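Local coordinates for protein DMATS type aromatic prenyltransferase (Micromonospora olivasterospora, PDB 6ZRY) that probably transfers a dimethylallyl group to the indole ring of tryptophan, as a member of the DMATS-type aromatic prenyltransferases built on an ABBA barrel, at residues A[143-148]-A[200-205]; A[118-123]-A[164-169]; A[79-84]-A[93-98]. All blocks are in the same frame, centred on the assembly; numbering follows the deposited sequence. Where two conformers were deposited one is given.

Interaction 1. Residues A[143-148]-A[200-205]; sequences PEFKVY and VDLHDG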
ATOM      1  N   PRO A 143      15.884   4.647  -6.522  1.00 30.06           N
ATOM      2  CA  PRO A 143      14.758   3.915  -5.927  1.00 28.85           C
ATOM      3  C   PRO A 143      14.951   3.629  -4.432  1.00 28.00           C
ATOM      4  O   PRO A 143      16.064   3.388  -4.024  1.00 27.72           O
ATOM      5  CB  PRO A 143      14.731   2.599  -6.697  1.00 29.18           C
ATOM      6  CG  PRO A 143      15.369   2.947  -8.027  1.00 30.36           C
ATOM      7  CD  PRO A 143      16.421   3.986  -7.709  1.00 30.44           C
ATOM      8  N   GLU A 144      13.865   3.674  -3.669  1.00 27.34           N
ATOM      9  CA  GLU A 144      13.808   3.286  -2.239  1.00 27.06           C
ATOM     10  C   GLU A 144      13.013   1.990  -2.121  1.00 24.98           C
ATOM     11  O   GLU A 144      12.083   1.778  -2.908  1.00 25.08           O
ATOM     12  CB  GLU A 144      13.111   4.335  -1.368  1.00 29.36           C
ATOM     13  CG  GLU A 144      13.676   5.726  -1.472  1.00 32.46           C
ATOM     14  CD  GLU A 144      13.068   6.709  -0.469  1.00 33.98           C
ATOM     15  OE1 GLU A 144      13.488   7.878  -0.472  1.00 39.12           O
ATOM     16  OE2 GLU A 144      12.189   6.302   0.313  1.00 34.63           O
ATOM     17  N   PHE A 145      13.355   1.169  -1.156  1.00 23.39           N
ATOM     18  CA  PHE A 145      12.654  -0.087  -0.874  1.00 22.12           C
ATOM     19  C   PHE A 145      11.947   0.037   0.470  1.00 21.78           C
ATOM     20  O   PHE A 145      12.552   0.535   1.436  1.00 21.75           O
ATOM     21  CB  PHE A 145      13.650  -1.233  -0.894  1.00 21.70           C
ATOM     22  CG  PHE A 145      14.364  -1.410  -2.219  1.00 21.66           C
ATOM     23  CD1 PHE A 145      15.522  -0.707  -2.510  1.00 22.14           C
ATOM     24  CD2 PHE A 145      13.869  -2.280  -3.178  1.00 21.33           C
ATOM     25  CE1 PHE A 145      16.181  -0.882  -3.725  1.00 22.48           C
ATOM     26  CE2 PHE A 145      14.522  -2.449  -4.400  1.00 22.25           C
ATOM     27  CZ  PHE A 145      15.683  -1.753  -4.669  1.00 22.18           C
ATOM     28  N   LYS A 146      10.714  -0.455   0.537  1.00 21.71           N
ATOM     29  CA  LYS A 146       9.964  -0.598   1.811  1.00 22.46           C
ATOM     30  C   LYS A 146       9.482  -2.025   1.909  1.00 20.76           C
ATOM     31  O   LYS A 146       9.123  -2.608   0.878  1.00 19.81           O
ATOM     32  CB  LYS A 146       8.763   0.345   1.892  1.00 23.73           C
ATOM     33  CG  LYS A 146       8.986   1.734   1.339  1.00 25.69           C
ATOM     34  CD  LYS A 146       9.828   2.597   2.206  1.00 28.14           C
ATOM     35  CE  LYS A 146       9.815   4.057   1.762  1.00 29.83           C
ATOM     36  NZ  LYS A 146       9.854   4.974   2.924  1.00 31.15           N
ATOM     37  N   VAL A 147       9.481  -2.550   3.120  1.00 20.29           N
ATOM     38  CA  VAL A 147       9.070  -3.939   3.437  1.00 19.71           C
ATOM     39  C   VAL A 147       7.778  -3.878   4.247  1.00 18.72           C
ATOM     40  O   VAL A 147       7.758  -3.165   5.286  1.00 17.79           O
ATOM     41  CB  VAL A 147      10.188  -4.659   4.195  1.00 20.69           C
ATOM     42  CG1 VAL A 147       9.810  -6.089   4.530  1.00 21.22           C
ATOM     43  CG2 VAL A 147      11.484  -4.592   3.408  1.00 21.19           C
ATOM     44  N   TYR A 148       6.774  -4.609   3.795  1.00 18.05           N
ATOM     45  CA  TYR A 148       5.430  -4.696   4.365  1.00 17.96           C
ATOM     46  C   TYR A 148       5.280  -6.080   4.982  1.00 17.96           C
ATOM     47  O   TYR A 148       5.138  -7.056   4.211  1.00 17.70           O
ATOM     48  CB  TYR A 148       4.398  -4.422   3.270  1.00 18.69           C
ATOM     49  CG  TYR A 148       4.211  -2.966   3.008  1.00 18.93           C
ATOM     50  CD1 TYR A 148       5.227  -2.182   2.463  1.00 20.41           C
ATOM     51  CD2 TYR A 148       3.041  -2.333   3.379  1.00 19.52           C
ATOM     52  CE1 TYR A 148       5.056  -0.809   2.270  1.00 21.25           C
ATOM     53  CE2 TYR A 148       2.862  -0.980   3.201  1.00 20.45           C
ATOM     54  CZ  TYR A 148       3.868  -0.210   2.653  1.00 21.59           C
ATOM     55  OH  TYR A 148       3.637   1.134   2.502  1.00 25.46           O
ATOM     56  N   VAL A 200       8.395  -0.969   7.188  1.00 19.76           N
ATOM     57  CA  VAL A 200       9.685  -0.298   7.517  1.00 21.04           C
ATOM     58  C   VAL A 200      10.484  -0.075   6.239  1.00 22.46           C
ATOM     59  O   VAL A 200      10.284  -0.829   5.243  1.00 22.48           O
ATOM     60  CB  VAL A 200      10.490  -1.130   8.527  1.00 21.74           C
ATOM     61  CG1 VAL A 200       9.756  -1.270   9.860  1.00 21.99           C
ATOM     62  CG2 VAL A 200      10.844  -2.482   7.959  1.00 22.13           C
ATOM     63  N   ASP A 201      11.369   0.914   6.251  1.00 23.91           N
ATOM     64  CA  ASP A 201      12.364   1.062   5.159  1.00 25.56           C
ATOM     65  C   ASP A 201      13.259  -0.183   5.199  1.00 25.77           C
ATOM     66  O   ASP A 201      13.556  -0.695   6.333  1.00 25.31           O
ATOM     67  CB  ASP A 201      13.197   2.336   5.317  1.00 27.80           C
ATOM     68  CG  ASP A 201      12.403   3.635   5.307  1.00 29.24           C
ATOM     69  OD1 ASP A 201      11.366   3.690   4.653  1.00 31.17           O
ATOM     70  OD2 ASP A 201      12.844   4.574   5.945  1.00 32.26           O
ATOM     71  N   LEU A 202      13.673  -0.683   4.045  1.00 25.50           N
ATOM     72  CA  LEU A 202      14.674  -1.766   3.960  1.00 26.23           C
ATOM     73  C   LEU A 202      15.971  -1.252   4.595  1.00 27.18           C
ATOM     74  O   LEU A 202      16.582  -1.976   5.388  1.00 27.07           O
ATOM     75  CB  LEU A 202      14.879  -2.126   2.487  1.00 26.03           C
ATOM     76  CG  LEU A 202      15.869  -3.253   2.222  1.00 26.56           C
ATOM     77  CD1 LEU A 202      15.449  -4.531   2.921  1.00 26.52           C
ATOM     78  CD2 LEU A 202      16.020  -3.497   0.741  1.00 26.87           C
ATOM     79  N   HIS A 203      16.335  -0.019   4.265  1.00 28.50           N
ATOM     80  CA  HIS A 203      17.596   0.629   4.686  1.00 30.80           C
ATOM     81  C   HIS A 203      17.419   1.223   6.088  1.00 30.55           C
ATOM     82  O   HIS A 203      16.475   2.012   6.275  1.00 30.15           O
ATOM     83  CB  HIS A 203      17.999   1.696   3.666  1.00 32.45           C
ATOM     84  CG  HIS A 203      19.285   2.368   3.981  1.00 34.71           C
ATOM     85  ND1 HIS A 203      20.410   1.659   4.337  1.00 36.44           N
ATOM     86  CD2 HIS A 203      19.635   3.677   3.989  1.00 36.56           C
ATOM     87  CE1 HIS A 203      21.403   2.506   4.569  1.00 37.99           C
ATOM     88  NE2 HIS A 203      20.951   3.747   4.358  1.00 37.98           N
ATOM     89  N   ASP A 204      18.298   0.877   7.020  1.00 31.67           N
ATOM     90  CA  ASP A 204      18.399   1.579   8.330  1.00 32.76           C
ATOM     91  C   ASP A 204      18.515   3.084   8.069  1.00 33.87           C
ATOM     92  O   ASP A 204      19.482   3.491   7.440  1.00 36.13           O
ATOM     93  CB  ASP A 204      19.620   1.131   9.135  1.00 32.75           C
ATOM     94  CG  ASP A 204      19.625  -0.334   9.500  1.00 32.85           C
ATOM     95  OD1 ASP A 204      18.531  -0.934   9.553  1.00 31.86           O
ATOM     96  OD2 ASP A 204      20.729  -0.864   9.743  1.00 33.33           O
ATOM     97  N   GLY A 205      17.564   3.871   8.548  1.00 35.18           N
ATOM     98  CA  GLY A 205      17.658   5.344   8.556  1.00 36.42           C
ATOM     99  C   GLY A 205      18.386   5.837   9.811  1.00 36.74           C
ATOM    100  O   GLY A 205      18.806   5.031  10.641  1.00 35.99           O
TER
HETATM  101  O   HOH W   1      15.030   1.707   2.426  1.00 42.20           O

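Interaction 2. Residues A[118-123]-A[164-169]; sequences DLFATD and SEALHR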
ATOM      1  N   ASP A 118      12.927 -12.645  13.576  1.00 35.71           N
ATOM      2  CA  ASP A 118      12.558 -13.852  14.360  1.00 36.55           C
ATOM      3  C   ASP A 118      11.155 -13.713  14.940  1.00 35.14           C
ATOM      4  O   ASP A 118      10.534 -14.771  15.187  1.00 36.31           O
ATOM      5  CB  ASP A 118      13.585 -14.183  15.456  1.00 39.10           C
ATOM      6  CG  ASP A 118      13.632 -13.225  16.624  1.00 40.63           C
ATOM      7  OD1 ASP A 118      14.066 -12.086  16.420  1.00 41.42           O
ATOM      8  OD2 ASP A 118      13.250 -13.640  17.737  1.00 43.67           O
ATOM      9  N   LEU A 119      10.661 -12.482  15.173  1.00 32.18           N
ATOM     10  CA  LEU A 119       9.306 -12.277  15.722  1.00 31.50           C
ATOM     11  C   LEU A 119       8.272 -12.639  14.667  1.00 29.30           C
ATOM     12  O   LEU A 119       7.223 -13.148  15.052  1.00 29.78           O
ATOM     13  CB  LEU A 119       9.128 -10.825  16.193  1.00 31.29           C
ATOM     14  CG  LEU A 119      10.067 -10.373  17.298  1.00 31.61           C
ATOM     15  CD1 LEU A 119       9.843  -8.905  17.605  1.00 30.90           C
ATOM     16  CD2 LEU A 119       9.884 -11.213  18.559  1.00 32.60           C
ATOM     17  N   PHE A 120       8.561 -12.402  13.383  1.00 27.70           N
ATOM     18  CA  PHE A 120       7.648 -12.717  12.260  1.00 27.93           C
ATOM     19  C   PHE A 120       7.920 -14.123  11.717  1.00 29.31           C
ATOM     20  O   PHE A 120       7.040 -14.647  11.090  1.00 30.30           O
ATOM     21  CB  PHE A 120       7.733 -11.651  11.155  1.00 26.21           C
ATOM     22  CG  PHE A 120       7.279 -10.273  11.600  1.00 25.19           C
ATOM     23  CD1 PHE A 120       8.134  -9.446  12.319  1.00 24.25           C
ATOM     24  CD2 PHE A 120       6.013  -9.794  11.277  1.00 24.23           C
ATOM     25  CE1 PHE A 120       7.738  -8.181  12.719  1.00 23.87           C
ATOM     26  CE2 PHE A 120       5.609  -8.527  11.688  1.00 23.94           C
ATOM     27  CZ  PHE A 120       6.470  -7.718  12.403  1.00 23.71           C
ATOM     28  N   ALA A 121       9.099 -14.694  11.949  1.00 31.23           N
ATOM     29  CA  ALA A 121       9.527 -15.947  11.288  1.00 31.76           C
ATOM     30  C   ALA A 121       8.651 -17.089  11.783  1.00 32.84           C
ATOM     31  O   ALA A 121       8.464 -17.225  13.006  1.00 33.83           O
ATOM     32  CB  ALA A 121      10.994 -16.226  11.534  1.00 32.66           C
ATOM     33  N   THR A 122       8.130 -17.879  10.855  1.00 35.19           N
ATOM     34  CA  THR A 122       7.268 -19.045  11.142  1.00 35.44           C
ATOM     35  C   THR A 122       7.236 -19.925   9.906  1.00 37.80           C
ATOM     36  O   THR A 122       7.248 -19.378   8.773  1.00 35.51           O
ATOM     37  CB  THR A 122       5.863 -18.628  11.588  1.00 35.19           C
ATOM     38  OG1 THR A 122       5.110 -19.823  11.815  1.00 34.91           O
ATOM     39  CG2 THR A 122       5.149 -17.746  10.582  1.00 33.61           C
ATOM     40  N   ASP A 123       7.253 -21.239  10.126  1.00 40.54           N
ATOM     41  CA  ASP A 123       7.219 -22.262   9.058  1.00 42.81           C
ATOM     42  C   ASP A 123       5.819 -22.353   8.474  1.00 41.23           C
ATOM     43  O   ASP A 123       5.709 -22.803   7.335  1.00 42.06           O
ATOM     44  CB  ASP A 123       7.667 -23.624   9.584  1.00 46.43           C
ATOM     45  CG  ASP A 123       9.149 -23.832   9.406  1.00 50.39           C
ATOM     46  OD1 ASP A 123       9.756 -23.045   8.617  1.00 52.17           O
ATOM     47  OD2 ASP A 123       9.689 -24.775  10.029  1.00 53.79           O
ATOM     48  N   SER A 164       3.734  -5.282  19.403  1.00 20.59           N
ATOM     49  CA  SER A 164       4.269  -4.687  20.645  1.00 22.07           C
ATOM     50  C   SER A 164       5.755  -5.042  20.802  1.00 22.06           C
ATOM     51  O   SER A 164       6.607  -4.111  21.093  1.00 21.71           O
ATOM     52  CB  SER A 164       3.478  -5.114  21.869  1.00 23.44           C
ATOM     53  OG  SER A 164       4.144  -4.659  23.027  1.00 26.65           O
ATOM     54  N   GLU A 165       6.095  -6.311  20.609  0.60 22.26           N
ATOM     55  CA  GLU A 165       7.474  -6.804  20.844  0.60 22.80           C
ATOM     56  C   GLU A 165       8.403  -6.282  19.741  0.60 22.03           C
ATOM     57  O   GLU A 165       9.530  -5.898  20.068  0.60 21.83           O
ATOM     58  CB  GLU A 165       7.510  -8.325  20.971  0.60 24.08           C
ATOM     59  CG  GLU A 165       8.793  -8.827  21.604  0.60 25.13           C
ATOM     60  CD  GLU A 165       9.355  -7.962  22.728  0.60 25.72           C
ATOM     61  OE1 GLU A 165      10.467  -7.456  22.542  0.60 26.68           O
ATOM     62  OE2 GLU A 165       8.667  -7.790  23.800  0.60 25.93           O
ATOM     63  N   ALA A 166       7.949  -6.251  18.480  1.00 21.65           N
ATOM     64  CA  ALA A 166       8.759  -5.704  17.367  1.00 20.83           C
ATOM     65  C   ALA A 166       9.047  -4.215  17.600  1.00 20.93           C
ATOM     66  O   ALA A 166      10.209  -3.802  17.409  1.00 21.24           O
ATOM     67  CB  ALA A 166       8.081  -5.951  16.057  1.00 20.75           C
ATOM     68  N   LEU A 167       8.046  -3.413  17.992  1.00 20.89           N
ATOM     69  CA  LEU A 167       8.268  -1.967  18.213  1.00 21.87           C
ATOM     70  C   LEU A 167       9.189  -1.763  19.421  1.00 22.68           C
ATOM     71  O   LEU A 167      10.096  -0.953  19.310  1.00 23.37           O
ATOM     72  CB  LEU A 167       6.939  -1.254  18.394  1.00 22.80           C
ATOM     73  CG  LEU A 167       6.076  -1.185  17.150  1.00 23.19           C
ATOM     74  CD1 LEU A 167       4.778  -0.470  17.468  1.00 24.12           C
ATOM     75  CD2 LEU A 167       6.810  -0.489  16.026  1.00 23.50           C
ATOM     76  N   HIS A 168       9.012  -2.521  20.506  1.00 23.08           N
ATOM     77  CA  HIS A 168       9.915  -2.443  21.694  1.00 24.10           C
ATOM     78  C   HIS A 168      11.367  -2.691  21.265  1.00 25.20           C
ATOM     79  O   HIS A 168      12.259  -1.898  21.636  1.00 25.35           O
ATOM     80  CB  HIS A 168       9.476  -3.430  22.783  1.00 23.92           C
ATOM     81  CG  HIS A 168      10.403  -3.436  23.946  1.00 23.79           C
ATOM     82  ND1 HIS A 168      10.762  -2.282  24.593  1.00 23.56           N
ATOM     83  CD2 HIS A 168      11.078  -4.422  24.532  1.00 24.06           C
ATOM     84  CE1 HIS A 168      11.622  -2.569  25.534  1.00 23.93           C
ATOM     85  NE2 HIS A 168      11.831  -3.864  25.518  1.00 23.79           N
ATOM     86  N   ARG A 169      11.611  -3.723  20.477  1.00 26.41           N
ATOM     87  CA  ARG A 169      12.979  -4.041  20.009  1.00 29.40           C
ATOM     88  C   ARG A 169      13.555  -2.857  19.250  1.00 29.46           C
ATOM     89  O   ARG A 169      14.747  -2.659  19.311  1.00 30.27           O
ATOM     90  CB  ARG A 169      13.014  -5.252  19.098  1.00 31.64           C
ATOM     91  CG  ARG A 169      12.820  -6.557  19.835  1.00 35.15           C
ATOM     92  CD  ARG A 169      13.846  -7.555  19.394  1.00 38.10           C
ATOM     93  NE  ARG A 169      13.471  -8.873  19.856  1.00 39.68           N
ATOM     94  CZ  ARG A 169      13.388  -9.946  19.097  1.00 40.98           C
ATOM     95  NH1 ARG A 169      13.688  -9.892  17.805  1.00 40.17           N
ATOM     96  NH2 ARG A 169      13.025 -11.090  19.649  1.00 43.24           N
TER

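Interaction 3. Residues A[79-84]-A[93-98]; sequences GETLGS and SATRGF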
ATOM      1  N   GLY A  79       4.055  -4.982  -4.314  1.00 16.01           N
ATOM      2  CA  GLY A  79       3.781  -6.338  -4.798  1.00 15.62           C
ATOM      3  C   GLY A  79       4.609  -7.390  -4.132  1.00 16.08           C
ATOM      4  O   GLY A  79       5.190  -7.123  -3.054  1.00 15.72           O
ATOM      5  N   GLU A  80       4.610  -8.584  -4.728  1.00 15.99           N
ATOM      6  CA  GLU A  80       5.283  -9.744  -4.155  1.00 16.32           C
ATOM      7  C   GLU A  80       5.828 -10.605  -5.293  1.00 16.36           C
ATOM      8  O   GLU A  80       5.306 -10.541  -6.411  1.00 15.99           O
ATOM      9  CB  GLU A  80       4.358 -10.529  -3.208  1.00 16.67           C
ATOM     10  CG  GLU A  80       3.137 -11.125  -3.869  1.00 16.53           C
ATOM     11  CD  GLU A  80       2.231 -11.896  -2.924  1.00 17.48           C
ATOM     12  OE1 GLU A  80       2.703 -12.329  -1.846  1.00 17.91           O
ATOM     13  OE2 GLU A  80       1.049 -12.059  -3.260  1.00 19.08           O
ATOM     14  N   THR A  81       6.838 -11.377  -4.963  1.00 16.55           N
ATOM     15  CA  THR A  81       7.469 -12.385  -5.830  1.00 17.19           C
ATOM     16  C   THR A  81       6.906 -13.742  -5.446  1.00 18.75           C
ATOM     17  O   THR A  81       7.140 -14.193  -4.309  1.00 19.28           O
ATOM     18  CB  THR A  81       8.985 -12.392  -5.705  1.00 17.22           C
ATOM     19  OG1 THR A  81       9.518 -11.056  -5.649  1.00 16.71           O
ATOM     20  CG2 THR A  81       9.618 -13.150  -6.856  1.00 16.91           C
ATOM     21  N   LEU A  82       6.205 -14.389  -6.363  1.00 19.72           N
ATOM     22  CA  LEU A  82       5.593 -15.686  -6.076  1.00 21.77           C
ATOM     23  C   LEU A  82       6.707 -16.767  -6.063  1.00 24.69           C
ATOM     24  O   LEU A  82       7.719 -16.588  -6.760  1.00 24.34           O
ATOM     25  CB  LEU A  82       4.510 -15.966  -7.109  1.00 21.64           C
ATOM     26  CG  LEU A  82       3.299 -15.021  -7.064  1.00 21.35           C
ATOM     27  CD1 LEU A  82       2.208 -15.522  -7.994  1.00 21.48           C
ATOM     28  CD2 LEU A  82       2.734 -14.858  -5.648  1.00 21.92           C
ATOM     29  N   GLY A  83       6.541 -17.796  -5.229  1.00 27.56           N
ATOM     30  CA  GLY A  83       7.490 -18.922  -5.119  1.00 30.56           C
ATOM     31  C   GLY A  83       7.346 -19.906  -6.272  1.00 34.01           C
ATOM     32  O   GLY A  83       6.404 -19.738  -7.110  1.00 32.30           O
ATOM     33  N   SER A  84       8.247 -20.917  -6.313  1.00 40.38           N
ATOM     34  CA  SER A  84       8.457 -21.812  -7.482  1.00 44.57           C
ATOM     35  C   SER A  84       7.233 -22.697  -7.671  1.00 47.14           C
ATOM     36  O   SER A  84       6.630 -22.664  -8.742  1.00 50.97           O
ATOM     37  CB  SER A  84       9.748 -22.603  -7.411  1.00 47.68           C
ATOM     38  OG  SER A  84      10.393 -22.588  -8.679  1.00 48.86           O
ATOM     39  N   SER A  93       9.905 -16.483   0.873  1.00 26.47           N
ATOM     40  CA  SER A  93      11.303 -16.809   0.495  1.00 27.47           C
ATOM     41  C   SER A  93      11.710 -16.033  -0.769  1.00 25.47           C
ATOM     42  O   SER A  93      12.759 -15.358  -0.741  1.00 24.13           O
ATOM     43  CB  SER A  93      11.460 -18.275   0.288  1.00 29.93           C
ATOM     44  OG  SER A  93      12.818 -18.596   0.092  1.00 34.13           O
ATOM     45  N   ALA A  94      10.882 -16.086  -1.813  1.00 24.12           N
ATOM     46  CA  ALA A  94      11.154 -15.428  -3.114  1.00 23.43           C
ATOM     47  C   ALA A  94      11.175 -13.895  -2.922  1.00 22.59           C
ATOM     48  O   ALA A  94      12.066 -13.216  -3.487  1.00 21.44           O
ATOM     49  CB  ALA A  94      10.135 -15.876  -4.156  1.00 23.52           C
ATOM     50  N   THR A  95      10.228 -13.343  -2.158  1.00 20.71           N
ATOM     51  CA  THR A  95      10.147 -11.887  -1.976  1.00 20.36           C
ATOM     52  C   THR A  95      11.366 -11.426  -1.175  1.00 20.46           C
ATOM     53  O   THR A  95      12.007 -10.436  -1.569  1.00 19.73           O
ATOM     54  CB  THR A  95       8.789 -11.496  -1.381  1.00 19.64           C
ATOM     55  OG1 THR A  95       7.758 -11.954  -2.259  1.00 19.25           O
ATOM     56  CG2 THR A  95       8.681 -10.016  -1.174  1.00 19.92           C
ATOM     57  N   ARG A  96      11.687 -12.113  -0.083  0.50 21.07           N
ATOM     58  CA  ARG A  96      12.842 -11.732   0.751  0.50 22.00           C
ATOM     59  C   ARG A  96      14.126 -11.899  -0.076  0.50 21.84           C
ATOM     60  O   ARG A  96      14.975 -10.998  -0.012  0.50 21.59           O
ATOM     61  CB  ARG A  96      12.884 -12.540   2.046  0.50 23.23           C
ATOM     62  CG  ARG A  96      13.829 -11.944   3.071  0.50 24.30           C
ATOM     63  CD  ARG A  96      14.166 -12.906   4.187  0.50 25.43           C
ATOM     64  NE  ARG A  96      15.524 -12.659   4.618  0.50 26.75           N
ATOM     65  CZ  ARG A  96      16.199 -13.424   5.458  0.50 28.07           C
ATOM     66  NH1 ARG A  96      17.434 -13.098   5.790  0.50 28.45           N
ATOM     67  NH2 ARG A  96      15.640 -14.511   5.966  0.50 28.80           N
ATOM     68  N   GLY A  97      14.225 -12.983  -0.863  1.00 22.36           N
ATOM     69  CA  GLY A  97      15.340 -13.211  -1.792  1.00 22.70           C
ATOM     70  C   GLY A  97      15.568 -12.012  -2.699  1.00 22.00           C
ATOM     71  O   GLY A  97      16.690 -11.534  -2.786  1.00 22.37           O
ATOM     72  N   PHE A  98      14.506 -11.488  -3.301  1.00 21.65           N
ATOM     73  CA  PHE A  98      14.578 -10.289  -4.161  1.00 20.89           C
ATOM     74  C   PHE A  98      15.091  -9.087  -3.366  1.00 20.96           C
ATOM     75  O   PHE A  98      15.988  -8.393  -3.826  1.00 19.63           O
ATOM     76  CB  PHE A  98      13.211  -9.993  -4.781  1.00 20.30           C
ATOM     77  CG  PHE A  98      13.121  -8.652  -5.418  1.00 19.61           C
ATOM     78  CD1 PHE A  98      13.823  -8.372  -6.573  1.00 19.93           C
ATOM     79  CD2 PHE A  98      12.340  -7.647  -4.854  1.00 19.11           C
ATOM     80  CE1 PHE A  98      13.761  -7.122  -7.145  1.00 19.51           C
ATOM     81  CE2 PHE A  98      12.262  -6.408  -5.456  1.00 18.85           C
ATOM     82  CZ  PHE A  98      12.968  -6.145  -6.592  1.00 19.45           C
TER

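Interaction 1. Residues A[143-148]-A[200-205]
Strands 141-149 and 193-201 are antiparallel neighbours in the barrel sheet of the ABBA fold, and V147 faces V200 as a hydrogen-bonded pair. V147 N gives V200 O a bond of 2.8 Å, and V200 N returns one of 3.0 Å to V147 O. One step along, K146 and D201 form the non-hydrogen-bonded pair, and D201 ends its strand. The ladder nevertheless gains one more rung, since L202 N reaches F145 O at 3.1 Å with an N-H...O angle of 177°. A water donates to the same F145 O and accepts from H203 N, so this oxygen has two donors.

The side chains of F145, V147 and L202 gather under helix 88-106, where they meet Q102, L99 and A103 respectively. With CG turned away from its own N (chi1 -179°), L202 brings CD2 to 3.7 Å from F145 CB and CD1 to 4.0 Å from V147 CG2. E144, K146 and D201 form a salt-bridge network, whose E144 end is also tied to R138. K146 runs beside D201, and the bends in its chain bring NZ back to the carboxylate. Its NZ meets D201 OD1 at 2.6 Å on the syn side, 22° out of the carboxylate plane, whereas NZ to E144 OE2 is a long 3.7 Å.

Interaction 2. Residues A[118-123]-A[164-169]
R169 forms an end-on, two-nitrogen salt bridge with D118, the guanidinium and carboxylate planes lying only 6° apart. Two nitrogens take one oxygen each: NH1 of R169 is 2.6 Å from D118 OD1, and NH2 of R169 is 3.2 Å from D118 OD2. The longer bond is the straighter, with an N-H...O angle of 168°, and uses the syn lone pair of OD2. A chi1 of 70° sets the D118 carboxylate in front of the guanidinium, and the near-coplanarity lets each oxygen take one nitrogen. R169 NH1 has a second partner in the carbonyl oxygen of S115, which should help to fix the rotation of the guanidinium.

L119 comes at the same group from another side. Its CG lies over one face of the guanidinium, 3.5 Å above the plane and offset toward the rim, and its CD2 is 3.3 Å from R169 NH2. The contact thus joins the short, weakly bonded helix 117-120 to helix 159-170, both packed outside the barrel strands as in the ABBA fold. The other branch of L119 is aimed at the backbone of helix 159-170, with CD1 only 3.4 Å from A166 CA, a tight carbon-carbon approach. F120 lies on the barrel side: its ring meets that of F198 on strand 193-201, and its CE1 comes obliquely to 4.0 Å from A166 CB.

Interaction 3. Residues A[79-84]-A[93-98]
A94, on the second turn of helix 88-106, packs its methyl group against the chain of 81-83, which leads from strand 71-79 back toward that helix. A94 CB lies 3.4 Å from T81 O and 3.6 Å from L82 O, while T81 CG2 comes to 3.9 Å from the same methyl. G83 CA passes at 4.1 Å from A94 CB. The return of the chain is held at G83 as well, whose N bonds to the side chain of N91.

T95 supplies the polar link. The side chains of T81 and T95 pass antiparallel to one another, their CA atoms 4.7 Å apart. The T95 hydroxyl lies anti to its own carbonyl carbon and beside the backbone N (chi1 -58°), which turns OG1 toward the loop. T81 N donates to T95 OG1 at 2.9 Å with an N-H...O angle of 153°, and the hydroxyl is also hydrogen-bonded to N91 O, one turn back. With a valine in place of T95, the buried N-H of T81 would probably lose its acceptor and the loop be held less firmly to the helix.

F98, one turn on, brings its CB to 3.9 Å from T81 OG1. From there its ring leads away from the loop toward C133 on strand 131-138. The T81 hydroxyl has its own bond to L35 O.

On the loop side, E80 touches V54 and W132 of the tryptophan pocket and bonds to S52 through OE2. A carbonyl oxygen cannot donate, so the T95 hydroxyl presumably gives its proton to N91 O and acts as acceptor for T81 N-H.

Overall arrangement
Helix 88-106 joins interaction 3 to interaction 1: residues 93-98 hold the loop 79-84, and the same helix farther along packs on interaction 1. The two centres are 16 Å apart, with nearest atoms about 5 Å apart. Strand 193-201 relates interactions 1 and 2: it supplies V200 and D201 to the first, and its F198 packs on F120 and A166 of the second; their centres lie 17 Å apart and their segments alternate along the chain. Interaction 2 is a surface contact, 21 Å from the centre of the chain. The side chains of E80 and K146 are about 9 Å and 13 Å from the bound tryptophan. Pocket residue F197 meets Y148 edge-to-face, so strand 141-149 reaches the site's wall.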